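Nucleotidyl transferase (Methanothermobacter thermautotrophicus, PDB 6PLJ) probably transfers nucleotidyl groups, as a MobA-like enzyme from a methanogen whose cell wall is built of pseudomurein. Local coordinates at residues A[31-42]-A[49-57]; A[60-68]-A[89-98]. One frame throughout, in Å; residues are numbered along the deposited sequence. Where two conformers were deposited one is given.

Contact 1. Residues A[31-42]-A[49-57]; sequences AAGRGSRMMRDM and PVHKLLLPL. With NA (sodium ion), chain J; EDO (1,2-ethanediol), chain D; EDO (1,2-ethanediol), chain F.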
loop_
_atom_site.group_PDB
_atom_site.type_symbol
_atom_site.label_atom_id
_atom_site.label_comp_id
_atom_site.label_asym_id
_atom_site.label_seq_id
_atom_site.Cartn_x
_atom_site.Cartn_y
_atom_site.Cartn_z
ATOM N N ALA A 31 4.366 5.212 -2.540
ATOM C CA ALA A 31 5.489 4.720 -3.328
ATOM C C ALA A 31 6.690 5.649 -3.147
ATOM O O ALA A 31 7.460 5.855 -4.083
ATOM C CB ALA A 31 5.087 4.600 -4.786
ATOM N N ALA A 32 6.819 6.209 -1.954
ATOM C CA ALA A 32 7.748 7.327 -1.706
ATOM C C ALA A 32 8.893 7.038 -0.757
ATOM O O ALA A 32 9.763 7.888 -0.603
ATOM C CB ALA A 32 6.981 8.530 -1.190
ATOM N N GLY A 33 8.893 5.884 -0.095
ATOM C CA GLY A 33 9.834 5.633 0.968
ATOM C C GLY A 33 11.153 5.032 0.517
ATOM O O GLY A 33 11.279 4.510 -0.598
ATOM N N ARG A 34 12.125 5.069 1.423
ATOM C CA ARG A 34 13.378 4.351 1.221
ATOM C C ARG A 34 13.133 2.865 1.477
ATOM O O ARG A 34 12.113 2.459 2.048
ATOM C CB ARG A 34 14.470 4.862 2.160
ATOM C CG ARG A 34 14.998 6.249 1.835
ATOM C CD ARG A 34 16.071 6.635 2.847
ATOM N NE ARG A 34 15.525 6.770 4.182
ATOM C CZ ARG A 34 14.934 7.862 4.679
ATOM N NH1 ARG A 34 14.831 8.984 3.978
ATOM N NH2 ARG A 34 14.442 7.819 5.911
ATOM N N GLY A 35 14.077 2.057 1.036
ATOM C CA GLY A 35 14.099 0.637 1.347
ATOM C C GLY A 35 15.541 0.221 1.484
ATOM O O GLY A 35 16.061 -0.557 0.697
ATOM N N SER A 36 16.189 0.763 2.499
ATOM C CA SER A 36 17.626 0.591 2.655
ATOM C C SER A 36 18.003 -0.857 2.980
ATOM O O SER A 36 19.006 -1.362 2.457
ATOM C CB SER A 36 18.164 1.562 3.706
ATOM O OG SER A 36 17.512 1.415 4.946
ATOM N N ARG A 37 17.191 -1.520 3.804
ATOM C CA ARG A 37 17.451 -2.910 4.202
ATOM C C ARG A 37 17.499 -3.828 2.996
ATOM O O ARG A 37 18.414 -4.660 2.865
ATOM C CB ARG A 37 16.403 -3.379 5.219
ATOM C CG ARG A 37 16.644 -4.758 5.809
ATOM C CD ARG A 37 17.958 -4.844 6.524
ATOM N NE ARG A 37 19.023 -5.392 5.695
ATOM C CZ ARG A 37 20.291 -5.502 6.066
ATOM N NH1 ARG A 37 20.703 -5.051 7.260
ATOM N NH2 ARG A 37 21.160 -6.045 5.229
ATOM N N MET A 38 16.564 -3.651 2.074
ATOM C CA MET A 38 16.520 -4.527 0.924
ATOM C C MET A 38 17.710 -4.290 0.001
ATOM O O MET A 38 18.247 -5.240 -0.553
ATOM C CB MET A 38 15.209 -4.394 0.161
ATOM C CG MET A 38 14.956 -5.603 -0.728
ATOM S SD MET A 38 14.385 -5.198 -2.368
ATOM C CE MET A 38 15.743 -4.185 -2.966
ATOM N N MET A 39 18.123 -3.029 -0.165
ATOM C CA MET A 39 19.277 -2.700 -0.990
ATOM C C MET A 39 20.559 -3.256 -0.389
ATOM O O MET A 39 21.385 -3.793 -1.121
ATOM C CB MET A 39 19.384 -1.194 -1.201
ATOM C CG MET A 39 18.213 -0.691 -2.022
ATOM S SD MET A 39 18.323 1.064 -2.356
ATOM C CE MET A 39 19.494 1.084 -3.676
ATOM N N ARG A 40 20.692 -3.152 0.930
ATOM C CA ARG A 40 21.847 -3.731 1.633
ATOM C C ARG A 40 21.855 -5.243 1.482
ATOM O O ARG A 40 22.926 -5.845 1.289
ATOM C CB ARG A 40 21.833 -3.365 3.107
ATOM C CG ARG A 40 22.086 -1.884 3.377
ATOM C CD ARG A 40 21.948 -1.606 4.852
ATOM N NE ARG A 40 23.070 -2.140 5.620
ATOM C CZ ARG A 40 24.262 -1.541 5.744
ATOM N NH1 ARG A 40 24.518 -0.366 5.163
ATOM N NH2 ARG A 40 25.221 -2.111 6.468
ATOM N N ASP A 41 20.676 -5.863 1.563
ATOM C CA ASP A 41 20.596 -7.309 1.334
ATOM C C ASP A 41 21.170 -7.702 -0.024
ATOM O O ASP A 41 21.852 -8.731 -0.153
ATOM C CB ASP A 41 19.145 -7.821 1.400
ATOM C CG ASP A 41 18.560 -7.859 2.803
ATOM O OD1 ASP A 41 19.258 -7.690 3.827
ATOM O OD2 ASP A 41 17.331 -8.095 2.882
ATOM N N MET A 42 20.839 -6.934 -1.050
ATOM C CA MET A 42 21.353 -7.183 -2.388
ATOM C C MET A 42 22.863 -7.030 -2.425
ATOM O O MET A 42 23.552 -7.882 -2.992
ATOM C CB MET A 42 20.706 -6.263 -3.413
ATOM C CG MET A 42 19.244 -6.600 -3.614
ATOM S SD MET A 42 18.473 -5.699 -4.951
ATOM C CE MET A 42 19.121 -6.546 -6.387
ATOM N N PRO A 49 22.663 -3.256 -5.998
ATOM C CA PRO A 49 21.355 -2.955 -5.421
ATOM C C PRO A 49 20.446 -2.211 -6.379
ATOM O O PRO A 49 20.893 -1.451 -7.248
ATOM C CB PRO A 49 21.693 -2.090 -4.197
ATOM C CG PRO A 49 23.096 -2.439 -3.871
ATOM C CD PRO A 49 23.736 -2.639 -5.207
ATOM N N VAL A 50 19.161 -2.507 -6.247
ATOM C CA VAL A 50 18.112 -1.874 -7.029
ATOM C C VAL A 50 17.049 -1.530 -5.984
ATOM O O VAL A 50 16.768 -2.343 -5.118
ATOM C CB VAL A 50 17.541 -2.858 -8.080
ATOM C CG1 VAL A 50 16.331 -2.273 -8.792
ATOM C CG2 VAL A 50 18.605 -3.259 -9.099
ATOM N N HIS A 51 16.514 -0.311 -6.030
ATOM C CA HIS A 51 15.407 0.070 -5.166
ATOM C C HIS A 51 14.236 -0.888 -5.383
ATOM O O HIS A 51 13.898 -1.220 -6.520
ATOM C CB HIS A 51 14.994 1.502 -5.476
ATOM C CG HIS A 51 13.897 2.029 -4.603
ATOM N ND1 HIS A 51 13.915 1.927 -3.232
ATOM C CD2 HIS A 51 12.786 2.736 -4.911
ATOM C CE1 HIS A 51 12.835 2.507 -2.734
ATOM N NE2 HIS A 51 12.144 3.014 -3.733
ATOM N N LYS A 52 13.618 -1.291 -4.281
ATOM C CA LYS A 52 12.592 -2.346 -4.282
ATOM C C LYS A 52 11.495 -2.134 -5.303
ATOM O O LYS A 52 11.016 -3.087 -5.902
ATOM C CB LYS A 52 11.987 -2.507 -2.894
ATOM C CG LYS A 52 11.273 -1.291 -2.322
ATOM C CD LYS A 52 10.964 -1.444 -0.840
ATOM C CE LYS A 52 10.488 -0.117 -0.271
ATOM N NZ LYS A 52 9.869 -0.153 1.080
ATOM N N LEU A 53 11.093 -0.885 -5.491
ATOM C CA LEU A 53 9.972 -0.591 -6.374
ATOM C C LEU A 53 10.305 -0.798 -7.836
ATOM O O LEU A 53 9.391 -0.928 -8.665
ATOM C CB LEU A 53 9.489 0.841 -6.158
ATOM C CG LEU A 53 8.938 1.138 -4.773
ATOM C CD1 LEU A 53 8.332 2.525 -4.794
ATOM C CD2 LEU A 53 7.905 0.107 -4.328
ATOM N N LEU A 54 11.598 -0.836 -8.157
ATOM C CA LEU A 54 12.063 -0.948 -9.531
ATOM C C LEU A 54 12.539 -2.348 -9.897
ATOM O O LEU A 54 12.974 -2.578 -11.035
ATOM C CB LEU A 54 13.191 0.059 -9.751
ATOM C CG LEU A 54 12.868 1.507 -9.389
ATOM C CD1 LEU A 54 14.126 2.373 -9.445
ATOM C CD2 LEU A 54 11.770 2.043 -10.274
ATOM N N LEU A 55 12.454 -3.287 -8.960
ATOM C CA LEU A 55 12.794 -4.668 -9.248
ATOM C C LEU A 55 11.801 -5.274 -10.222
ATOM O O LEU A 55 10.628 -4.909 -10.232
ATOM C CB LEU A 55 12.841 -5.497 -7.963
ATOM C CG LEU A 55 14.087 -5.298 -7.101
ATOM C CD1 LEU A 55 13.831 -5.906 -5.740
ATOM C CD2 LEU A 55 15.306 -5.911 -7.761
ATOM N N PRO A 56 12.268 -6.209 -11.061
ATOM C CA PRO A 56 11.395 -6.746 -12.084
ATOM C C PRO A 56 10.403 -7.725 -11.516
ATOM O O PRO A 56 10.744 -8.554 -10.662
ATOM C CB PRO A 56 12.351 -7.487 -13.015
ATOM C CG PRO A 56 13.482 -7.862 -12.152
ATOM C CD PRO A 56 13.644 -6.720 -11.196
ATOM N N LEU A 57 9.188 -7.644 -12.036
ATOM C CA LEU A 57 8.120 -8.504 -11.642
ATOM C C LEU A 57 7.064 -8.517 -12.745
ATOM O O LEU A 57 6.604 -7.448 -13.156
ATOM C CB LEU A 57 7.514 -7.948 -10.349
ATOM C CG LEU A 57 6.811 -8.930 -9.456
ATOM C CD1 LEU A 57 7.806 -9.927 -8.869
ATOM C CD2 LEU A 57 6.090 -8.145 -8.361
HETATM NA NA NA J . 21.447 -10.761 1.879
HETATM C C1 EDO D . 11.273 6.763 4.763
HETATM O O1 EDO D . 11.056 5.500 4.141
HETATM C C2 EDO D . 11.449 7.825 3.693
HETATM O O2 EDO D . 11.119 9.103 4.230
HETATM C C1 EDO F . 5.609 5.320 1.149
HETATM O O1 EDO F . 5.583 6.509 0.646
HETATM C C2 EDO F . 6.101 4.330 0.289
HETATM O O2 EDO F . 5.711 3.140 0.888
HETATM O O HOH W 1 10.208 4.893 -3.169
HETATM O O HOH W 2 9.342 2.428 1.817
HETATM O O HOH W 3 14.624 -0.511 -1.687
HETATM O O HOH W 4 21.465 -9.833 4.212
#
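Met38, Met39 and Met42, on the helix that starts after the N-cap residue Gly35, meet the chain from Pro49 to Leu55 through their side chains. Met38 and Leu55 point tip to tip, SD lying 3.5 Å from Leu55 CD1, while the same sulfur rests on CB of Lys52. CG anti to the backbone N (chi1 -161°) and bends further along bring the Met38 sulfur against both. Met39 crosses the Pro49 ring at about a right angle, CB to CB 3.9 Å, and Met42 runs past Leu55 in the opposite direction. One weak polar bond joins the segments directly, from Val50 N to Met42 SD (3.5 Å).

Waters bridge other polar groups. His51 turns its ring edge to the loop, CE1 3.3 Å from Gly33 O and Gly35 N near the ring plane; one water near that plane links NE2 to Gly33 O (2.8 Å from the water), and another links ND1 to Gly35 O and Lys52 N. Lys52 NZ donates to a third water (2.7 Å), and that water donates to Arg34 O; the ammonium also forms a salt bridge with Asp132. The glycine-rich loop after strand 25-31, with Lys52 beside it, is consistent with the nucleotide-binding loop of MobA-like transferases.

Around this, Tyr223 of helix 223-236 touches Met38 and Met42, Tyr226 touches Leu55, and Leu53 touches Ile63 of helix 62-72 and Val89 of helix 86-92.

Contact 2. Residues A[60-68]-A[89-98]; sequences VTVIEATVK and VEEALSGMDV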
loop_
_atom_site.group_PDB
_atom_site.type_symbol
_atom_site.label_atom_id
_atom_site.label_comp_id
_atom_site.label_asym_id
_atom_site.label_seq_id
_atom_site.Cartn_x
_atom_site.Cartn_y
_atom_site.Cartn_z
ATOM N N VAL A 60 7.238 -6.281 -15.717
ATOM C CA VAL A 60 7.222 -4.850 -15.403
ATOM C C VAL A 60 8.061 -4.673 -14.134
ATOM O O VAL A 60 9.005 -5.433 -13.920
ATOM C CB VAL A 60 5.775 -4.304 -15.296
ATOM C CG1 VAL A 60 5.096 -4.348 -16.663
ATOM C CG2 VAL A 60 4.956 -5.062 -14.260
ATOM N N THR A 61 7.772 -3.647 -13.337
ATOM C CA THR A 61 8.416 -3.446 -12.045
ATOM C C THR A 61 7.432 -3.725 -10.913
ATOM O O THR A 61 6.213 -3.786 -11.107
ATOM C CB THR A 61 8.851 -1.988 -11.906
ATOM O OG1 THR A 61 7.707 -1.157 -12.109
ATOM C CG2 THR A 61 9.926 -1.617 -12.922
ATOM N N VAL A 62 7.976 -3.862 -9.712
ATOM C CA VAL A 62 7.171 -4.011 -8.511
ATOM C C VAL A 62 6.096 -2.932 -8.453
ATOM O O VAL A 62 4.942 -3.230 -8.198
ATOM C CB VAL A 62 8.086 -3.976 -7.253
ATOM C CG1 VAL A 62 7.315 -3.706 -5.958
ATOM C CG2 VAL A 62 8.840 -5.292 -7.134
ATOM N N ILE A 63 6.487 -1.669 -8.636
ATOM C CA ILE A 63 5.504 -0.594 -8.490
ATOM C C ILE A 63 4.411 -0.673 -9.554
ATOM O O ILE A 63 3.236 -0.465 -9.249
ATOM C CB ILE A 63 6.149 0.813 -8.413
ATOM C CG1 ILE A 63 5.088 1.874 -8.079
ATOM C CG2 ILE A 63 6.892 1.197 -9.692
ATOM C CD1 ILE A 63 4.371 1.646 -6.763
ATOM N N GLU A 64 4.782 -1.022 -10.780
ATOM C CA GLU A 64 3.777 -1.204 -11.827
ATOM C C GLU A 64 2.834 -2.348 -11.462
ATOM O O GLU A 64 1.629 -2.258 -11.717
ATOM C CB GLU A 64 4.430 -1.480 -13.185
ATOM C CG GLU A 64 5.063 -0.257 -13.821
ATOM C CD GLU A 64 5.984 -0.613 -14.975
ATOM O OE1 GLU A 64 5.506 -0.630 -16.139
ATOM O OE2 GLU A 64 7.181 -0.851 -14.715
ATOM N N ALA A 65 3.367 -3.423 -10.890
ATOM C CA ALA A 65 2.524 -4.535 -10.457
ATOM C C ALA A 65 1.503 -4.110 -9.408
ATOM O O ALA A 65 0.325 -4.455 -9.489
ATOM C CB ALA A 65 3.370 -5.679 -9.951
ATOM N N THR A 66 1.953 -3.347 -8.421
ATOM C CA THR A 66 1.051 -2.860 -7.384
ATOM C C THR A 66 -0.047 -1.983 -7.969
ATOM O O THR A 66 -1.213 -2.166 -7.655
ATOM C CB THR A 66 1.804 -2.069 -6.321
ATOM O OG1 THR A 66 2.740 -2.945 -5.694
ATOM C CG2 THR A 66 0.869 -1.497 -5.279
ATOM N N VAL A 67 0.339 -1.032 -8.803
ATOM C CA VAL A 67 -0.619 -0.093 -9.383
ATOM C C VAL A 67 -1.624 -0.838 -10.269
ATOM O O VAL A 67 -2.823 -0.573 -10.195
ATOM C CB VAL A 67 0.094 1.030 -10.151
ATOM C CG1 VAL A 67 -0.889 1.850 -10.980
ATOM C CG2 VAL A 67 0.855 1.919 -9.166
ATOM N N LYS A 68 -1.139 -1.788 -11.062
ATOM C CA LYS A 68 -2.033 -2.571 -11.896
ATOM C C LYS A 68 -3.093 -3.288 -11.065
ATOM O O LYS A 68 -4.265 -3.307 -11.433
ATOM C CB LYS A 68 -1.249 -3.591 -12.715
ATOM C CG LYS A 68 -2.088 -4.466 -13.624
ATOM C CD LYS A 68 -2.851 -3.640 -14.634
ATOM C CE LYS A 68 -3.735 -4.510 -15.499
ATOM N NZ LYS A 68 -4.285 -3.711 -16.608
ATOM N N VAL A 89 10.784 6.082 -10.224
ATOM C CA VAL A 89 9.470 5.494 -9.937
ATOM C C VAL A 89 8.435 6.059 -10.916
ATOM O O VAL A 89 7.649 5.316 -11.495
ATOM C CB VAL A 89 9.070 5.703 -8.450
ATOM C CG1 VAL A 89 7.639 5.284 -8.202
ATOM C CG2 VAL A 89 10.016 4.922 -7.533
ATOM N N GLU A 90 8.489 7.361 -11.136
ATOM C CA GLU A 90 7.594 8.024 -12.093
ATOM C C GLU A 90 7.823 7.546 -13.524
ATOM O O GLU A 90 6.850 7.331 -14.263
ATOM C CB GLU A 90 7.698 9.534 -11.957
ATOM C CG GLU A 90 7.156 10.020 -10.618
ATOM C CD GLU A 90 7.498 11.453 -10.304
ATOM O OE1 GLU A 90 7.983 12.184 -11.207
ATOM O OE2 GLU A 90 7.317 11.866 -9.147
ATOM N N GLU A 91 9.074 7.300 -13.901
ATOM C CA GLU A 91 9.346 6.756 -15.231
ATOM C C GLU A 91 8.770 5.347 -15.362
ATOM O O GLU A 91 8.203 5.020 -16.399
ATOM C CB GLU A 91 10.849 6.786 -15.549
ATOM C CG GLU A 91 11.257 6.201 -16.901
ATOM C CD GLU A 91 10.574 6.846 -18.098
ATOM O OE1 GLU A 91 10.260 8.061 -18.056
ATOM O OE2 GLU A 91 10.356 6.126 -19.093
ATOM N N ALA A 92 8.883 4.527 -14.308
ATOM C CA ALA A 92 8.290 3.191 -14.300
ATOM C C ALA A 92 6.786 3.242 -14.534
ATOM O O ALA A 92 6.253 2.389 -15.227
ATOM C CB ALA A 92 8.603 2.436 -13.014
ATOM N N LEU A 93 6.127 4.260 -13.984
ATOM C CA LEU A 93 4.679 4.408 -14.094
ATOM C C LEU A 93 4.206 5.212 -15.289
ATOM O O LEU A 93 3.004 5.369 -15.460
ATOM C CB LEU A 93 4.129 5.049 -12.822
ATOM C CG LEU A 93 4.316 4.190 -11.572
ATOM C CD1 LEU A 93 3.820 4.931 -10.348
ATOM C CD2 LEU A 93 3.613 2.847 -11.712
ATOM N N SER A 94 5.133 5.687 -16.122
ATOM C CA SER A 94 4.821 6.697 -17.143
ATOM C C SER A 94 3.724 6.298 -18.138
ATOM O O SER A 94 3.016 7.178 -18.643
ATOM C CB SER A 94 6.096 7.088 -17.901
ATOM O OG SER A 94 6.592 5.983 -18.611
ATOM N N GLY A 95 3.559 5.002 -18.396
ATOM C CA GLY A 95 2.474 4.525 -19.272
ATOM C C GLY A 95 1.117 4.306 -18.612
ATOM O O GLY A 95 0.157 3.908 -19.283
ATOM N N MET A 96 1.011 4.553 -17.307
ATOM C CA MET A 96 -0.149 4.097 -16.547
ATOM C C MET A 96 -1.070 5.243 -16.189
ATOM O O MET A 96 -0.662 6.400 -16.099
ATOM C CB MET A 96 0.305 3.359 -15.283
ATOM C CG MET A 96 1.176 2.158 -15.591
ATOM S SD MET A 96 1.453 1.143 -14.142
ATOM C CE MET A 96 0.001 0.108 -14.116
ATOM N N ASP A 97 -2.337 4.907 -15.980
ATOM C CA ASP A 97 -3.362 5.913 -15.743
ATOM C C ASP A 97 -3.410 6.248 -14.257
ATOM O O ASP A 97 -4.275 5.781 -13.526
ATOM C CB ASP A 97 -4.707 5.412 -16.272
ATOM C CG ASP A 97 -5.810 6.451 -16.172
ATOM O OD1 ASP A 97 -5.537 7.657 -16.099
ATOM O OD2 ASP A 97 -6.977 6.034 -16.142
ATOM N N VAL A 98 -2.431 7.023 -13.820
ATOM C CA VAL A 98 -2.318 7.440 -12.419
ATOM C C VAL A 98 -2.074 8.928 -12.314
ATOM O O VAL A 98 -1.587 9.550 -13.259
ATOM C CB VAL A 98 -1.168 6.724 -11.680
ATOM C CG1 VAL A 98 -1.447 5.241 -11.586
ATOM C CG2 VAL A 98 0.183 6.960 -12.340
#
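The backbones come nearest at Glu64 and Leu93, whose CA atoms are 6.1 Å apart, where the first turns of helix 62-72 face the end of helix 86-92 and the type I turn from Leu93 to Met96. Ile63 and Leu93 cross at about a right angle, with Ile63 CG1 4.0 Å from Leu93 CD1; Ile63 CG2 lies against the methyl of Ala92. One turn on, Val67 spreads its two branches: CG2 touches Leu93 CD2, whereas CG1, anti to the backbone N (chi1 169°), meets Val98 CG1 at 3.5 Å, tighter than usual for carbons. Met96 bends at its last torsion to bring CE to 3.7 Å from Val67 CG1, and its SD passes obliquely beside Glu64 CG.

Thr61 and Glu64 form a capping box at the start of helix 62-72. Glu64 N donates to Thr61 OG1 (3.2 Å, 161°), and that hydroxyl in turn donates to the anti lone pair of Glu64 OE2 at 2.7 Å; a weak bond from Thr61 N ends on the same oxygen. The carboxylate is thereby held against the helix end. Ala92 O sits 3.0 Å from Glu64 CD; both groups are acceptors, so this is a close approach and not a hydrogen bond. Replacing Glu64 by an alanine would probably leave the Thr61 hydroxyl and N-H without this acceptor and a gap beside the Met96 sulfur. Beneath these side chains runs the main sheet, where Val80 of strand 77-82 touches Val67, Leu93 and Val98, and Ile63 also lies on Val29 of strand 25-31.

Overall arrangement
Contact 1 closes before contact 2 opens along the chain, and their centres lie 15 Å apart within the one MobA-like domain. The short antiparallel pair of strands 56-57 and 60-61 carries the chain from one to the other, and probable backbone hydrogen bonds from Leu55 O to Val62 N and from Leu53 O to Ile63 N join them directly. Both also border the main mixed sheet: strand 25-31 runs into the loop of contact 1, while helix 62-72 packs on strands 25-31 and 77-82, and helix 86-92 on strand 77-82. Thus the glycine-rich loop, probably at the nucleotide site, is tied through residues 49-57 to the helix layer covering the sheet.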